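PDB 5VIA: pseudoperoxidase from Leishmania major, which binds a heme b whose iron is held from both sides by protein ligands, and has the fold of a heme peroxidase, although it is a pseudoperoxidase. Local coordinates for residues F164-N167 against L171-A174; L201-T206 against A213-T218. All coordinates share one frame; numbering follows the deposited sequence.

Contact 1 (F164-N167 against L171-A174); sequences FHEN and LESA. With HEM (protoporphyrin IX containing Fe), chain B.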
loop_
_atom_site.group_PDB
_atom_site.type_symbol
_atom_site.label_atom_id
_atom_site.label_comp_id
_atom_site.label_asym_id
_atom_site.label_seq_id
_atom_site.Cartn_x
_atom_site.Cartn_y
_atom_site.Cartn_z
ATOM N N PHE A 164 -4.646 -1.477 -11.566
ATOM C CA PHE A 164 -6.043 -1.671 -11.197
ATOM C C PHE A 164 -6.546 -3.057 -11.581
ATOM O O PHE A 164 -6.128 -3.615 -12.600
ATOM C CB PHE A 164 -6.892 -0.579 -11.861
ATOM C CG PHE A 164 -6.768 0.760 -11.190
ATOM C CD1 PHE A 164 -5.555 1.448 -11.186
ATOM C CD2 PHE A 164 -7.855 1.323 -10.533
ATOM C CE1 PHE A 164 -5.433 2.681 -10.547
ATOM C CE2 PHE A 164 -7.734 2.557 -9.884
ATOM C CZ PHE A 164 -6.522 3.233 -9.903
ATOM N N HIS A 165 -7.443 -3.618 -10.771
ATOM C CA HIS A 165 -8.005 -4.941 -11.061
ATOM C C HIS A 165 -9.539 -4.927 -11.081
ATOM O O HIS A 165 -10.182 -4.160 -10.348
ATOM C CB HIS A 165 -7.500 -5.971 -10.043
ATOM C CG HIS A 165 -6.009 -6.043 -9.956
ATOM N ND1 HIS A 165 -5.253 -5.085 -9.315
ATOM C CD2 HIS A 165 -5.124 -6.941 -10.460
ATOM C CE1 HIS A 165 -3.974 -5.397 -9.405
ATOM N NE2 HIS A 165 -3.868 -6.518 -10.102
ATOM N N GLU A 166 -10.118 -5.784 -11.912
ATOM C CA GLU A 166 -11.569 -5.797 -12.110
ATOM C C GLU A 166 -12.345 -6.227 -10.858
ATOM O O GLU A 166 -13.473 -5.786 -10.647
ATOM C CB GLU A 166 -11.943 -6.655 -13.323
ATOM C CG GLU A 166 -12.507 -5.843 -14.514
ATOM C CD GLU A 166 -12.167 -6.441 -15.858
ATOM O OE1 GLU A 166 -11.429 -7.449 -15.881
ATOM O OE2 GLU A 166 -12.637 -5.915 -16.901
ATOM N N ASN A 167 -11.736 -7.063 -10.014
ATOM C CA ASN A 167 -12.404 -7.511 -8.785
ATOM C C ASN A 167 -12.106 -6.656 -7.556
ATOM O O ASN A 167 -12.566 -6.969 -6.449
ATOM C CB ASN A 167 -12.126 -8.999 -8.504
ATOM C CG ASN A 167 -10.650 -9.302 -8.316
ATOM O OD1 ASN A 167 -9.796 -8.458 -8.566
ATOM N ND2 ASN A 167 -10.345 -10.526 -7.894
ATOM N N LEU A 171 -12.137 -2.149 -12.694
ATOM C CA LEU A 171 -11.566 -1.919 -14.023
ATOM C C LEU A 171 -10.145 -2.478 -14.111
ATOM O O LEU A 171 -9.483 -2.691 -13.095
ATOM C CB LEU A 171 -11.575 -0.428 -14.370
ATOM C CG LEU A 171 -10.751 0.383 -13.361
ATOM C CD1 LEU A 171 -9.623 1.137 -14.026
ATOM C CD2 LEU A 171 -11.616 1.348 -12.580
ATOM N N GLU A 172 -9.697 -2.697 -15.343
ATOM C CA GLU A 172 -8.444 -3.367 -15.665
ATOM C C GLU A 172 -7.678 -2.428 -16.610
ATOM O O GLU A 172 -8.267 -1.478 -17.137
ATOM C CB GLU A 172 -8.826 -4.666 -16.392
ATOM C CG GLU A 172 -7.744 -5.493 -17.053
ATOM C CD GLU A 172 -8.196 -6.928 -17.210
ATOM O OE1 GLU A 172 -8.319 -7.416 -18.355
ATOM O OE2 GLU A 172 -8.446 -7.563 -16.162
ATOM N N SER A 173 -6.387 -2.685 -16.834
ATOM C CA SER A 173 -5.601 -1.934 -17.828
ATOM C C SER A 173 -5.503 -0.449 -17.501
ATOM O O SER A 173 -5.650 0.410 -18.372
ATOM C CB SER A 173 -6.166 -2.102 -19.241
ATOM O OG SER A 173 -6.226 -3.465 -19.606
ATOM N N ALA A 174 -5.263 -0.155 -16.235
ATOM C CA ALA A 174 -5.069 1.214 -15.793
ATOM C C ALA A 174 -4.097 1.168 -14.634
ATOM O O ALA A 174 -3.997 0.146 -13.957
ATOM C CB ALA A 174 -6.383 1.817 -15.353
HETATM C CHA HEM B . -3.728 0.190 -5.459
HETATM C CHB HEM B . -6.546 3.813 -3.819
HETATM C CHC HEM B . -3.744 3.983 0.143
HETATM C CHD HEM B . -0.537 0.897 -1.850
HETATM C C1A HEM B . -4.751 1.092 -5.302
HETATM C C2A HEM B . -5.914 1.164 -6.157
HETATM C C3A HEM B . -6.695 2.145 -5.717
HETATM C C4A HEM B . -6.051 2.753 -4.555
HETATM C CMA HEM B . -8.041 2.579 -6.325
HETATM C CAA HEM B . -6.209 0.216 -7.341
HETATM C CBA HEM B . -6.676 -1.085 -6.661
HETATM C CGA HEM B . -7.017 -2.181 -7.646
HETATM O O1A HEM B . -7.952 -1.983 -8.461
HETATM O O2A HEM B . -6.376 -3.267 -7.591
HETATM C C1B HEM B . -6.064 4.180 -2.579
HETATM C C2B HEM B . -6.588 5.206 -1.707
HETATM C C3B HEM B . -5.840 5.254 -0.595
HETATM C C4B HEM B . -4.766 4.273 -0.744
HETATM C CMB HEM B . -7.829 6.059 -2.010
HETATM C CAB HEM B . -6.106 6.235 0.575
HETATM C CBB HEM B . -5.752 5.955 1.834
HETATM C C1C HEM B . -2.631 3.181 -0.041
HETATM C C2C HEM B . -1.512 3.007 0.894
HETATM C C3C HEM B . -0.628 2.141 0.327
HETATM C C4C HEM B . -1.162 1.755 -0.970
HETATM C CMC HEM B . -1.426 3.705 2.281
HETATM C CAC HEM B . 0.713 1.546 0.815
HETATM C CBC HEM B . 1.187 1.718 2.057
HETATM C C1D HEM B . -1.080 0.425 -3.020
HETATM C C2D HEM B . -0.428 -0.493 -3.932
HETATM C C3D HEM B . -1.424 -0.712 -5.063
HETATM C C4D HEM B . -2.576 0.096 -4.717
HETATM C CMD HEM B . 0.976 -1.119 -3.791
HETATM C CAD HEM B . -1.242 -1.632 -6.299
HETATM C CBD HEM B . -1.741 -3.010 -5.844
HETATM C CGD HEM B . -1.670 -4.026 -6.958
HETATM O O1D HEM B . -2.235 -5.148 -6.790
HETATM O O2D HEM B . -1.055 -3.708 -8.006
HETATM N NA HEM B . -4.859 2.085 -4.333
HETATM N NB HEM B . -4.951 3.640 -1.970
HETATM N NC HEM B . -2.377 2.399 -1.172
HETATM N ND HEM B . -2.335 0.762 -3.520
HETATM FE FE HEM B . -3.687 2.189 -2.741
HETATM O O HOH W 1 -4.618 -3.147 -14.788
HETATM O O HOH W 2 -8.135 -7.374 -13.518
#

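Contact 2 (L201-T206 against A213-T218); sequences LTVART and ATLPQT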
loop_
_atom_site.group_PDB
_atom_site.type_symbol
_atom_site.label_atom_id
_atom_site.label_comp_id
_atom_site.label_asym_id
_atom_site.label_seq_id
_atom_site.Cartn_x
_atom_site.Cartn_y
_atom_site.Cartn_z
ATOM N N LEU A 201 -14.359 9.650 -14.013
ATOM C CA LEU A 201 -14.402 8.383 -14.736
ATOM C C LEU A 201 -15.602 7.573 -14.279
ATOM O O LEU A 201 -15.791 7.350 -13.079
ATOM C CB LEU A 201 -13.119 7.576 -14.501
ATOM C CG LEU A 201 -13.080 6.154 -15.071
ATOM C CD1 LEU A 201 -12.990 6.181 -16.582
ATOM C CD2 LEU A 201 -11.928 5.350 -14.480
ATOM N N THR A 202 -16.424 7.141 -15.226
ATOM C CA THR A 202 -17.534 6.266 -14.889
ATOM C C THR A 202 -17.057 4.832 -14.991
ATOM O O THR A 202 -16.585 4.407 -16.042
ATOM C CB THR A 202 -18.722 6.457 -15.838
ATOM O OG1 THR A 202 -19.274 7.766 -15.656
ATOM C CG2 THR A 202 -19.799 5.424 -15.551
ATOM N N VAL A 203 -17.160 4.084 -13.902
ATOM C CA VAL A 203 -16.847 2.665 -13.965
ATOM C C VAL A 203 -18.154 1.924 -14.227
ATOM O O VAL A 203 -19.052 1.923 -13.385
ATOM C CB VAL A 203 -16.149 2.171 -12.678
ATOM C CG1 VAL A 203 -15.809 0.701 -12.783
ATOM C CG2 VAL A 203 -14.882 2.973 -12.426
ATOM N N ALA A 204 -18.267 1.322 -15.407
ATOM C CA ALA A 204 -19.485 0.617 -15.806
ATOM C C ALA A 204 -19.553 -0.789 -15.229
ATOM O O ALA A 204 -18.526 -1.440 -15.034
ATOM C CB ALA A 204 -19.588 0.554 -17.319
ATOM N N ARG A 205 -20.773 -1.247 -14.959
ATOM C CA ARG A 205 -21.020 -2.638 -14.607
ATOM C C ARG A 205 -20.696 -3.516 -15.806
ATOM O O ARG A 205 -21.219 -3.290 -16.889
ATOM C CB ARG A 205 -22.489 -2.827 -14.222
ATOM C CG ARG A 205 -22.863 -4.261 -13.864
ATOM C CD ARG A 205 -21.953 -4.804 -12.771
ATOM N NE ARG A 205 -22.236 -4.198 -11.477
ATOM C CZ ARG A 205 -21.403 -4.227 -10.440
ATOM N NH1 ARG A 205 -20.218 -4.819 -10.547
ATOM N NH2 ARG A 205 -21.744 -3.654 -9.293
ATOM N N THR A 206 -19.818 -4.502 -15.625
ATOM C CA THR A 206 -19.526 -5.483 -16.681
ATOM C C THR A 206 -19.616 -6.896 -16.128
ATOM O O THR A 206 -19.795 -7.095 -14.921
ATOM C CB THR A 206 -18.099 -5.332 -17.271
ATOM O OG1 THR A 206 -17.139 -5.800 -16.312
ATOM C CG2 THR A 206 -17.795 -3.880 -17.639
ATOM N N ALA A 213 -19.369 -4.768 -5.519
ATOM C CA ALA A 213 -20.809 -4.676 -5.297
ATOM C C ALA A 213 -21.334 -3.309 -5.690
ATOM O O ALA A 213 -22.396 -3.186 -6.302
ATOM C CB ALA A 213 -21.122 -4.961 -3.830
ATOM N N THR A 214 -20.587 -2.284 -5.304
ATOM C CA THR A 214 -20.920 -0.914 -5.645
ATOM C C THR A 214 -19.709 -0.288 -6.338
ATOM O O THR A 214 -18.638 -0.157 -5.748
ATOM C CB THR A 214 -21.363 -0.107 -4.391
ATOM O OG1 THR A 214 -21.442 1.289 -4.708
ATOM C CG2 THR A 214 -20.393 -0.316 -3.230
ATOM N N LEU A 215 -19.868 0.062 -7.608
ATOM C CA LEU A 215 -18.744 0.583 -8.386
ATOM C C LEU A 215 -18.337 1.967 -7.897
ATOM O O LEU A 215 -19.188 2.765 -7.502
ATOM C CB LEU A 215 -19.097 0.602 -9.874
ATOM C CG LEU A 215 -19.296 -0.804 -10.434
ATOM C CD1 LEU A 215 -19.820 -0.764 -11.837
ATOM C CD2 LEU A 215 -17.985 -1.562 -10.390
ATOM N N PRO A 216 -17.031 2.259 -7.918
ATOM C CA PRO A 216 -16.569 3.537 -7.369
ATOM C C PRO A 216 -17.033 4.725 -8.211
ATOM O O PRO A 216 -17.175 4.614 -9.446
ATOM C CB PRO A 216 -15.038 3.399 -7.374
ATOM C CG PRO A 216 -14.728 2.316 -8.318
ATOM C CD PRO A 216 -15.919 1.401 -8.360
ATOM N N GLN A 217 -17.283 5.847 -7.542
ATOM C CA GLN A 217 -17.859 7.017 -8.187
ATOM C C GLN A 217 -16.919 8.211 -8.158
ATOM O O GLN A 217 -17.204 9.241 -8.765
ATOM C CB GLN A 217 -19.170 7.394 -7.493
ATOM C CG GLN A 217 -20.181 6.259 -7.360
ATOM C CD GLN A 217 -21.482 6.714 -6.710
ATOM O OE1 GLN A 217 -21.545 7.786 -6.102
ATOM N NE2 GLN A 217 -22.526 5.900 -6.833
ATOM N N THR A 218 -15.800 8.075 -7.452
ATOM C CA THR A 218 -14.901 9.198 -7.241
ATOM C C THR A 218 -13.598 9.027 -8.009
ATOM O O THR A 218 -12.652 9.794 -7.817
ATOM C CB THR A 218 -14.547 9.365 -5.743
ATOM O OG1 THR A 218 -13.567 8.389 -5.390
ATOM C CG2 THR A 218 -15.786 9.174 -4.874
HETATM O O HOH W 3 -15.430 6.541 -10.540
HETATM O O HOH W 4 -18.746 4.930 -11.658
#

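Contact 1 (F164-N167 against L171-A174)
L171 meets F164 through its CD1 methyl, which lies 3.9 Å from CB of F164. The leucine's CG stands between its own backbone N and carbonyl carbon (chi1 60°), and although the side chain starts out heading away from 164-167, this torsion carries its end back against the phenylalanine. At E172 the side chain crosses that of E166 at a slant, with the carboxylate planes 55° apart. OE2 of E172 and OE1 of E166 are 3.0 Å from each other, an approach that would be unfavourable if both groups carried full charge. Water 2 probably eases the pairing: it donates to OE2 of E172 and accepts from the backbone N of E166. S173 takes part through its backbone N, weakly bonded to water 1, which lies within hydrogen-bonding distance of O of F164 and can donate to it. A174 closes the segment with the direct bond of the contact: N of F164 donates to O of A174 at 3.0 Å, nearly straight at 166°. The A174 methyl lies against CD1 of F164, and V238 of strand 235-240 packs on both residues.

The heme lies beyond F164. The propionate carbon CAA sits over the centre of one ring face, 3.6 Å above the plane, while the CMA methyl approaches CE2. H165 grips both oxygens of that propionate, its backbone N donating to O1A at 2.9 Å and its ND1 to O2A at 2.7 Å. Thus 171-174 folds back behind F164 and H165, which line the propionate edge of the heme pocket in this peroxidase fold, a few residues beyond the axial ligand H159.

Contact 2 (L201-T206 against A213-T218)
CG of L215 lies anti to its carbonyl carbon (chi1 -65°), and V203 sets CG1 anti to its backbone N (chi1 -179°), bringing L215 CD2 and V203 CG1 to 3.9 Å. Both residues belong to the long connection between strands 199-200 and 219-224, antiparallel neighbours in a three-stranded sheet of this peroxidase fold; the contact draws the two ends of that excursion together at the surface. CD1 of L215 reaches the opposing backbone, 3.2 Å from O of V203 and 3.3 Å from N of R205. The other branch of V203, CG2, is turned to the ring of P216, meeting its CG at 4.2 Å, and the proline also rests on V56 and D57.

The chain of R205 bends so that its guanidinium comes over the leucine. CG of L215 lies 3.8 Å above one face of that flat group, displaced toward its rim. At the edge, near the plane, NH2 approaches O of A213, but its firmer partner is the carbonyl O of V212; NH1 bonds OD1 of N209, whose amide ND2 also holds O of A204. These bonds tie the arginine to the loop between the two segments and fix the turn of its guanidinium.

Toward the sheet, waters join the backbones instead. Water 4 accepts from N of V203 and donates to O of P216, and that same carbonyl O also takes a hydrogen from water 3, 2.8 Å away, whose other hydrogen goes to O of L201.

Overall arrangement
Contact 1 closes along the chain before contact 2 opens, and their centres lie 11 Å apart on the same side of the chain's centre. They meet directly where CD2 of L171 packs against CG2 of V203 at 3.7 Å: L171 divides its two methyls between F164 and V203, while CG2 of V203 touches both L171 and P216. Strand 235-240 lies behind contact 1 through V238 and Q236, and Q236 also touches L201, at the start of 201-206. Their relation to the heme differs: contact 1 binds a propionate itself, whereas in contact 2 the side chain of P216 comes to about 7 Å from the heme and about 5 Å from that of S169, which also bonds the heme and touches F164.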